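Local coordinates for uncharacterized protein (Bacteroides ovatus, PDB 4FXT) that is of unknown function but joins a transthyretin-like N-terminal domain to an E-set-like C-terminal domain, both built of beta strands, at residues A[117-122]-A[156-161]; A[144-149]-A[166-171]; A[29-34]-A[65-70]. One frame throughout, in Å; residues are numbered along the deposited sequence.

Interaction 1. Residues A[117-122]-A[156-161]; sequences TINKVV and SLDQEN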
# COMPACT_ATOMS: atom_id res chain seq x y z
N THR A 117 12.51 3.62 5.81
CA THR A 117 13.42 2.62 5.30
C THR A 117 12.80 2.00 4.06
O THR A 117 11.57 1.84 3.98
CB THR A 117 13.71 1.60 6.41
OG1 THR A 117 14.12 2.31 7.59
CG2 THR A 117 14.74 0.55 6.00
N ILE A 118 13.64 1.69 3.06
CA ILE A 118 13.22 1.12 1.76
C ILE A 118 14.02 -0.10 1.47
O ILE A 118 15.26 -0.08 1.57
CB ILE A 118 13.32 2.15 0.60
CG1 ILE A 118 12.48 3.43 0.92
CG2 ILE A 118 12.92 1.53 -0.74
CD1 ILE A 118 12.64 4.57 -0.04
N ASN A 119 13.33 -1.19 1.09
CA ASN A 119 13.97 -2.46 0.72
C ASN A 119 13.73 -2.80 -0.74
O ASN A 119 12.64 -2.55 -1.24
CB ASN A 119 13.41 -3.59 1.59
CG ASN A 119 13.55 -3.39 3.10
OD1 ASN A 119 12.56 -3.51 3.87
ND2 ASN A 119 14.75 -3.03 3.57
N LYS A 120 14.74 -3.34 -1.42
CA LYS A 120 14.57 -3.83 -2.79
C LYS A 120 14.35 -5.31 -2.64
O LYS A 120 15.29 -6.04 -2.28
CB LYS A 120 15.75 -3.45 -3.71
CG LYS A 120 15.62 -3.91 -5.16
CD LYS A 120 16.84 -3.47 -5.95
CE LYS A 120 16.84 -4.02 -7.33
NZ LYS A 120 17.99 -3.50 -8.10
N VAL A 121 13.07 -5.74 -2.75
CA VAL A 121 12.65 -7.13 -2.51
C VAL A 121 12.87 -7.98 -3.81
O VAL A 121 13.40 -9.09 -3.71
CB VAL A 121 11.19 -7.16 -2.03
CG1 VAL A 121 10.71 -8.58 -1.72
CG2 VAL A 121 11.01 -6.26 -0.80
N VAL A 122 12.49 -7.44 -5.00
CA VAL A 122 12.66 -8.06 -6.33
C VAL A 122 13.93 -7.49 -6.97
O VAL A 122 13.94 -6.32 -7.36
CB VAL A 122 11.42 -7.85 -7.24
CG1 VAL A 122 11.63 -8.48 -8.61
CG2 VAL A 122 10.16 -8.39 -6.57
N SER A 156 19.18 5.47 -0.64
CA SER A 156 19.86 4.31 -0.07
C SER A 156 18.82 3.31 0.51
O SER A 156 17.71 3.67 0.95
CB SER A 156 20.87 4.73 0.99
OG SER A 156 20.30 5.51 2.02
N LEU A 157 19.18 2.04 0.42
CA LEU A 157 18.36 0.90 0.81
C LEU A 157 18.73 0.33 2.17
O LEU A 157 19.84 0.56 2.67
CB LEU A 157 18.56 -0.19 -0.25
CG LEU A 157 17.65 -0.20 -1.48
CD1 LEU A 157 17.28 1.19 -2.00
CD2 LEU A 157 18.25 -1.05 -2.56
N ASP A 158 17.79 -0.44 2.75
CA ASP A 158 17.90 -1.21 4.00
C ASP A 158 18.50 -0.35 5.17
O ASP A 158 19.28 -0.85 6.00
CB ASP A 158 18.78 -2.47 3.77
CG ASP A 158 18.41 -3.37 2.60
OD1 ASP A 158 17.30 -3.22 2.05
OD2 ASP A 158 19.23 -4.23 2.24
N GLN A 159 18.12 0.94 5.22
CA GLN A 159 18.58 1.91 6.21
C GLN A 159 17.64 3.09 6.26
O GLN A 159 16.94 3.38 5.26
CB GLN A 159 20.02 2.40 5.92
CG GLN A 159 20.18 3.17 4.61
CD GLN A 159 21.63 3.37 4.28
OE1 GLN A 159 22.29 4.27 4.79
NE2 GLN A 159 22.14 2.52 3.44
N GLU A 160 17.59 3.75 7.42
CA GLU A 160 16.73 4.89 7.61
C GLU A 160 17.23 6.08 6.80
O GLU A 160 18.44 6.34 6.71
CB GLU A 160 16.64 5.27 9.11
CG GLU A 160 15.66 6.39 9.39
CD GLU A 160 15.71 6.95 10.79
OE1 GLU A 160 15.04 6.39 11.69
OE2 GLU A 160 16.39 7.99 10.98
N ASN A 161 16.30 6.82 6.22
CA ASN A 161 16.60 8.06 5.54
C ASN A 161 15.65 9.12 6.08
O ASN A 161 14.57 8.77 6.57
CB ASN A 161 16.53 7.93 4.00
CG ASN A 161 17.77 7.30 3.43
OD1 ASN A 161 18.84 7.94 3.32
ND2 ASN A 161 17.65 6.05 3.01

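Interaction 2. Residues A[144-149]-A[166-171]; sequences QKEAEL and EIPSGL. With EDO (1,2-ethanediol), chain O.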
# COMPACT_ATOMS: atom_id res chain seq x y z
N GLN A 144 -4.09 11.63 -5.00
CA GLN A 144 -4.76 12.49 -4.01
C GLN A 144 -3.77 13.00 -3.02
O GLN A 144 -3.31 12.24 -2.15
CB GLN A 144 -5.88 11.77 -3.27
CG GLN A 144 -7.17 11.46 -4.01
CD GLN A 144 -8.06 10.82 -2.96
OE1 GLN A 144 -7.83 9.66 -2.56
NE2 GLN A 144 -8.99 11.60 -2.40
N LYS A 145 -3.41 14.28 -3.14
CA LYS A 145 -2.38 14.91 -2.31
C LYS A 145 -2.55 16.40 -2.29
O LYS A 145 -3.05 16.98 -3.26
CB LYS A 145 -0.97 14.55 -2.83
CG LYS A 145 -0.87 14.87 -4.33
CD LYS A 145 0.36 14.52 -5.02
CE LYS A 145 0.16 14.58 -6.53
NZ LYS A 145 -0.22 15.92 -7.05
N GLU A 146 -2.11 17.03 -1.19
CA GLU A 146 -2.15 18.49 -1.03
C GLU A 146 -0.73 19.04 -1.29
O GLU A 146 -0.55 20.20 -1.66
CB GLU A 146 -2.69 18.87 0.37
CG GLU A 146 -3.45 20.18 0.35
CD GLU A 146 -4.73 20.13 -0.45
OE1 GLU A 146 -5.35 19.04 -0.56
OE2 GLU A 146 -5.14 21.21 -0.95
N ALA A 147 0.28 18.16 -1.13
CA ALA A 147 1.69 18.42 -1.37
C ALA A 147 2.45 17.13 -1.63
O ALA A 147 2.11 16.08 -1.06
CB ALA A 147 2.29 19.14 -0.18
N GLU A 148 3.48 17.19 -2.50
CA GLU A 148 4.34 16.02 -2.76
C GLU A 148 5.77 16.46 -2.80
O GLU A 148 6.06 17.65 -2.99
CB GLU A 148 3.99 15.24 -4.04
CG GLU A 148 4.30 15.87 -5.38
CD GLU A 148 4.11 14.98 -6.60
OE1 GLU A 148 4.24 13.73 -6.48
OE2 GLU A 148 3.94 15.53 -7.71
N LEU A 149 6.66 15.51 -2.61
CA LEU A 149 8.11 15.69 -2.67
C LEU A 149 8.69 14.51 -3.42
O LEU A 149 8.49 13.38 -2.97
CB LEU A 149 8.68 15.84 -1.26
CG LEU A 149 10.14 16.19 -1.15
CD1 LEU A 149 10.44 17.52 -1.84
CD2 LEU A 149 10.54 16.28 0.29
N GLU A 166 7.60 20.58 3.02
CA GLU A 166 6.99 21.79 3.52
C GLU A 166 5.44 21.66 3.57
O GLU A 166 4.81 21.19 2.62
CB GLU A 166 7.41 22.97 2.65
CG GLU A 166 6.98 24.31 3.22
CD GLU A 166 7.60 25.52 2.55
OE1 GLU A 166 8.85 25.65 2.59
OE2 GLU A 166 6.83 26.41 2.13
N ILE A 167 4.83 22.10 4.70
CA ILE A 167 3.39 22.07 4.91
C ILE A 167 2.76 23.12 3.97
O ILE A 167 3.15 24.30 4.04
CB ILE A 167 3.04 22.31 6.41
CG1 ILE A 167 3.76 21.33 7.32
CG2 ILE A 167 1.53 22.25 6.61
CD1 ILE A 167 3.66 21.60 8.82
N PRO A 168 1.84 22.71 3.07
CA PRO A 168 1.25 23.69 2.14
C PRO A 168 0.29 24.67 2.84
O PRO A 168 -0.18 24.40 3.95
CB PRO A 168 0.51 22.80 1.12
CG PRO A 168 0.19 21.56 1.87
CD PRO A 168 1.32 21.35 2.83
N SER A 169 0.02 25.82 2.18
CA SER A 169 -0.84 26.91 2.66
C SER A 169 -2.23 26.41 3.09
O SER A 169 -2.76 26.85 4.12
CB SER A 169 -1.00 27.96 1.57
OG SER A 169 -1.59 27.44 0.39
N GLY A 170 -2.81 25.51 2.32
CA GLY A 170 -4.13 24.99 2.61
C GLY A 170 -4.19 23.90 3.66
O GLY A 170 -5.23 23.26 3.81
N LEU A 171 -3.08 23.69 4.40
CA LEU A 171 -3.00 22.67 5.44
C LEU A 171 -2.42 23.21 6.74
O LEU A 171 -2.55 22.56 7.78
CB LEU A 171 -2.11 21.53 4.92
CG LEU A 171 -2.75 20.17 4.71
CD1 LEU A 171 -3.91 20.25 3.84
CD2 LEU A 171 -1.80 19.22 4.08
C1 EDO O . -5.80 13.77 0.12
O1 EDO O . -6.82 13.48 1.09
C2 EDO O . -5.92 15.18 -0.54
O2 EDO O . -5.62 16.24 0.37

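Interaction 3. Residues A[29-34]-A[65-70]; sequences EFALFQ and VRMGNA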
# COMPACT_ATOMS: atom_id res chain seq x y z
N GLU A 29 -6.15 -5.05 -6.63
CA GLU A 29 -7.13 -6.12 -6.51
C GLU A 29 -6.51 -7.50 -6.48
O GLU A 29 -5.32 -7.68 -6.76
CB GLU A 29 -8.08 -6.08 -7.72
CG GLU A 29 -8.89 -4.82 -7.90
CD GLU A 29 -9.60 -4.65 -9.23
OE1 GLU A 29 -9.81 -5.65 -9.96
OE2 GLU A 29 -9.95 -3.48 -9.53
N PHE A 30 -7.37 -8.48 -6.18
CA PHE A 30 -7.18 -9.92 -6.31
C PHE A 30 -8.39 -10.45 -7.08
O PHE A 30 -9.44 -9.80 -7.10
CB PHE A 30 -6.97 -10.67 -4.97
CG PHE A 30 -5.83 -10.24 -4.10
CD1 PHE A 30 -4.52 -10.23 -4.58
CD2 PHE A 30 -6.02 -10.03 -2.74
CE1 PHE A 30 -3.45 -9.85 -3.75
CE2 PHE A 30 -4.95 -9.70 -1.90
CZ PHE A 30 -3.67 -9.59 -2.41
N ALA A 31 -8.26 -11.58 -7.75
CA ALA A 31 -9.38 -12.18 -8.46
C ALA A 31 -9.67 -13.53 -7.85
O ALA A 31 -8.74 -14.31 -7.56
CB ALA A 31 -9.11 -12.30 -9.95
N LEU A 32 -10.95 -13.77 -7.61
CA LEU A 32 -11.42 -14.97 -6.95
C LEU A 32 -12.20 -15.85 -7.96
O LEU A 32 -13.09 -15.38 -8.67
CB LEU A 32 -12.27 -14.49 -5.76
CG LEU A 32 -12.15 -15.24 -4.45
CD1 LEU A 32 -10.72 -15.64 -4.14
CD2 LEU A 32 -12.73 -14.42 -3.33
N PHE A 33 -11.78 -17.09 -8.08
CA PHE A 33 -12.36 -18.05 -9.01
C PHE A 33 -12.87 -19.28 -8.33
O PHE A 33 -12.37 -19.66 -7.27
CB PHE A 33 -11.32 -18.49 -10.05
CG PHE A 33 -10.84 -17.44 -11.01
CD1 PHE A 33 -9.79 -16.60 -10.67
CD2 PHE A 33 -11.36 -17.36 -12.29
CE1 PHE A 33 -9.32 -15.64 -11.58
CE2 PHE A 33 -10.87 -16.43 -13.21
CZ PHE A 33 -9.85 -15.57 -12.84
N GLN A 34 -13.74 -19.98 -9.06
CA GLN A 34 -14.31 -21.26 -8.69
C GLN A 34 -13.78 -22.30 -9.74
O GLN A 34 -13.80 -22.03 -10.96
CB GLN A 34 -15.87 -21.19 -8.60
CG GLN A 34 -16.69 -21.03 -9.92
CD GLN A 34 -16.47 -19.79 -10.77
OE1 GLN A 34 -15.93 -18.76 -10.32
NE2 GLN A 34 -16.94 -19.85 -12.02
N VAL A 65 -5.93 -15.36 -7.21
CA VAL A 65 -4.74 -15.01 -7.99
C VAL A 65 -4.45 -13.54 -7.88
O VAL A 65 -5.36 -12.72 -7.75
CB VAL A 65 -4.82 -15.40 -9.49
CG1 VAL A 65 -4.69 -16.90 -9.69
CG2 VAL A 65 -6.09 -14.84 -10.16
N ARG A 66 -3.16 -13.21 -7.93
CA ARG A 66 -2.66 -11.84 -7.90
C ARG A 66 -2.64 -11.35 -9.33
O ARG A 66 -2.17 -12.05 -10.22
CB ARG A 66 -1.28 -11.75 -7.23
CG ARG A 66 -1.18 -12.34 -5.82
CD ARG A 66 0.28 -12.52 -5.46
NE ARG A 66 0.51 -13.39 -4.30
CZ ARG A 66 0.59 -14.72 -4.34
NH1 ARG A 66 0.31 -15.38 -5.47
NH2 ARG A 66 0.84 -15.42 -3.24
N MSE A 67 -3.18 -10.16 -9.56
CA MSE A 67 -3.24 -9.56 -10.90
C MSE A 67 -3.43 -8.02 -10.77
O MSE A 67 -3.28 -7.44 -9.67
CB MSE A 67 -4.37 -10.20 -11.76
CG MSE A 67 -5.66 -10.48 -10.97
SE MSE A 67 -6.56 -8.96 -10.10
CE MSE A 67 -7.25 -8.04 -11.77
N GLY A 68 -3.77 -7.41 -11.91
CA GLY A 68 -4.03 -5.99 -12.01
C GLY A 68 -2.76 -5.17 -12.01
O GLY A 68 -1.74 -5.61 -12.54
N ASN A 69 -2.80 -3.96 -11.41
CA ASN A 69 -1.69 -3.03 -11.43
C ASN A 69 -1.02 -2.92 -10.07
O ASN A 69 -0.13 -2.07 -9.90
CB ASN A 69 -2.18 -1.66 -11.86
CG ASN A 69 -2.75 -1.65 -13.25
OD1 ASN A 69 -2.11 -2.03 -14.25
ND2 ASN A 69 -3.95 -1.15 -13.34
N ALA A 70 -1.38 -3.83 -9.12
CA ALA A 70 -0.82 -3.87 -7.77
C ALA A 70 0.74 -3.78 -7.76
O ALA A 70 1.40 -4.38 -8.63
CB ALA A 70 -1.26 -5.14 -7.08

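Interaction 1. Residues A[117-122]-A[156-161]
Asn119 and Asp158 are brought within bonding range with CG anti to the carbonyl carbon in each, chi1 being -56° and -52°. The two short side chains cross at about a right angle, their flat groups turned 52° apart. Asn119 ND2 donates to Asp158 OD1 at 3.0 Å; the acceptor lies close to the amide plane, whereas the donor comes in from above the carboxylate plane. The other end of the amide is also engaged, since Asn119 OD1 accepts a hydrogen bond from Arg101 NE, and the two bonds together fix the amide's rotation. An alanine here would remove both, and would probably leave the Asp158 carboxylate without its amide mate and free to turn.

The backbones join next to this pair: Asp158 N donates to Ile118 O at 2.8 Å. Leu157 CA adds a C-H...O contact to the same oxygen at 3.3 Å. The Thr117 CG2 methyl makes a van der Waals contact with the backbone of Gln159, 3.5 Å from Gln159 N, and an apolar touch brings Leu157 CD2 to Lys120 CB at 3.7 Å.

Residues 117-120 end strand 111-120, the middle strand of an antiparallel three-stranded sheet in the E-set-like domain, and 156-161 lead into its edge strand 160-166. Strand 98-108 flanks the middle strand across from that edge, while Val130 and Met127 of strand 127-135 touch Ile118 and Leu157, respectively.

Interaction 2. Residues A[144-149]-A[166-171]
Glu146 crosses Leu171 at a slant and Pro168 at about a right angle, and its side chain can be followed atom by atom. CB touches both methyls of Leu171, 3.8 Å from Leu171 CD2 and slightly farther from CD1. CG comes closer still, meeting Leu171 CD1 at 3.5 Å, and it also lies within 4.2 Å of Pro168 CG. At chi2 (66°) the chain bends, so the carboxylate leaves the line of the apolar stem. Beyond CD, the tip reaches a molecule of 1,2-ethanediol, probably from the crystallisation liquor: Glu146 OE1 accepts a hydrogen bond from its O2 at 3.0 Å. The same diol is hydrogen-bonded to Thr136 N, Gly137 N and Leu139 O, and so bridges the glutamate and residues 136-139.

The placing of the glutamate is consistent with the strand's irregular start. Glu146 and Ala147 both face Leu134 of strand 127-135, each backbone-bonded with that residue, and this is a classic beta bulge. Both residues point their CB toward segment 166-171.

Ala147 supplies the second apolar touch: its CB packs on the proline ring, 3.8 Å from Pro168 CG and 3.9 Å from Pro168 CD. Glu146 O also approaches the ring, 3.9 Å from Pro168 CG. No hydrogen bond spans the two segments; the turn carrying Pro168 and Leu171 is closed internally, by Leu171 N donating to Pro168 O, and Leu134 touches Pro168 as well.

Interaction 3. Residues A[29-34]-A[65-70]
Ala31 and Val65 are joined by two backbone hydrogen bonds, which make them an antiparallel hydrogen-bonded pair. Ala31 N donates to Val65 O at 3.1 Å, and Val65 N returns a bond to Ala31 O at 3.0 Å. Regular pairing is clear only here. The axes of the short segments are inclined at 130°, consistent with twisted strands in this part of the four-stranded sheet of the transthyretin-like domain.

Apolar contacts gather on the face that bears Ala31 and Val65. Ala31 CB touches both Val65 CG2 and Met67 CG, 4.0 Å from each. The same valine methyl, CG2, touches Phe33 CE1 at 3.6 Å, coming at the edge of the ring near its plane.

Met67, a selenomethionine, contributes a folded chain. With chi1 at 40° and further bends at chi2 and chi3, it curls back over the neighbouring strand, and SE reaches Phe30 C at 3.8 Å while CE approaches Glu29 OE1.

On the Phe30 and Arg66 face, the two side chains run side by side in the same direction. Phe30 CE1 touches Arg66 CG at 4.0 Å, so the aliphatic stem does the packing. The guanidinium is held beyond, by a salt bridge to Asp78 and a hydrogen bond to Pro93 O.

The chemistry implies a division of labour: backbone bonds set the pairing at Ala31 and Val65, while mostly apolar atoms, including the arginine's aliphatic stem, pack on each face, and the arginine's charge is met by partners from outside the two segments.

In the fold
Interactions 1 and 2 belong to the E-set-like domain and interaction 3 to the transthyretin-like one, with centres 25 to 33 Å apart and no touch among them. Strand 160-166 connects the first two: 156-161 enters it and 166-171 leaves it. Their segments also alternate along the chain, 144-149 lying between 117-122 and 156-161, with 166-171 after both. Interaction 3 closes before either opens. Interactions 1 and 2 are surface contacts, whereas interaction 3 is partly buried and has no exposed residue among those that touch. Their chemistry differs accordingly: a polar side-chain pair with one backbone bond in interaction 1, apolar touches without a bond in interaction 2, and paired strands with hydrophobic cover in interaction 3.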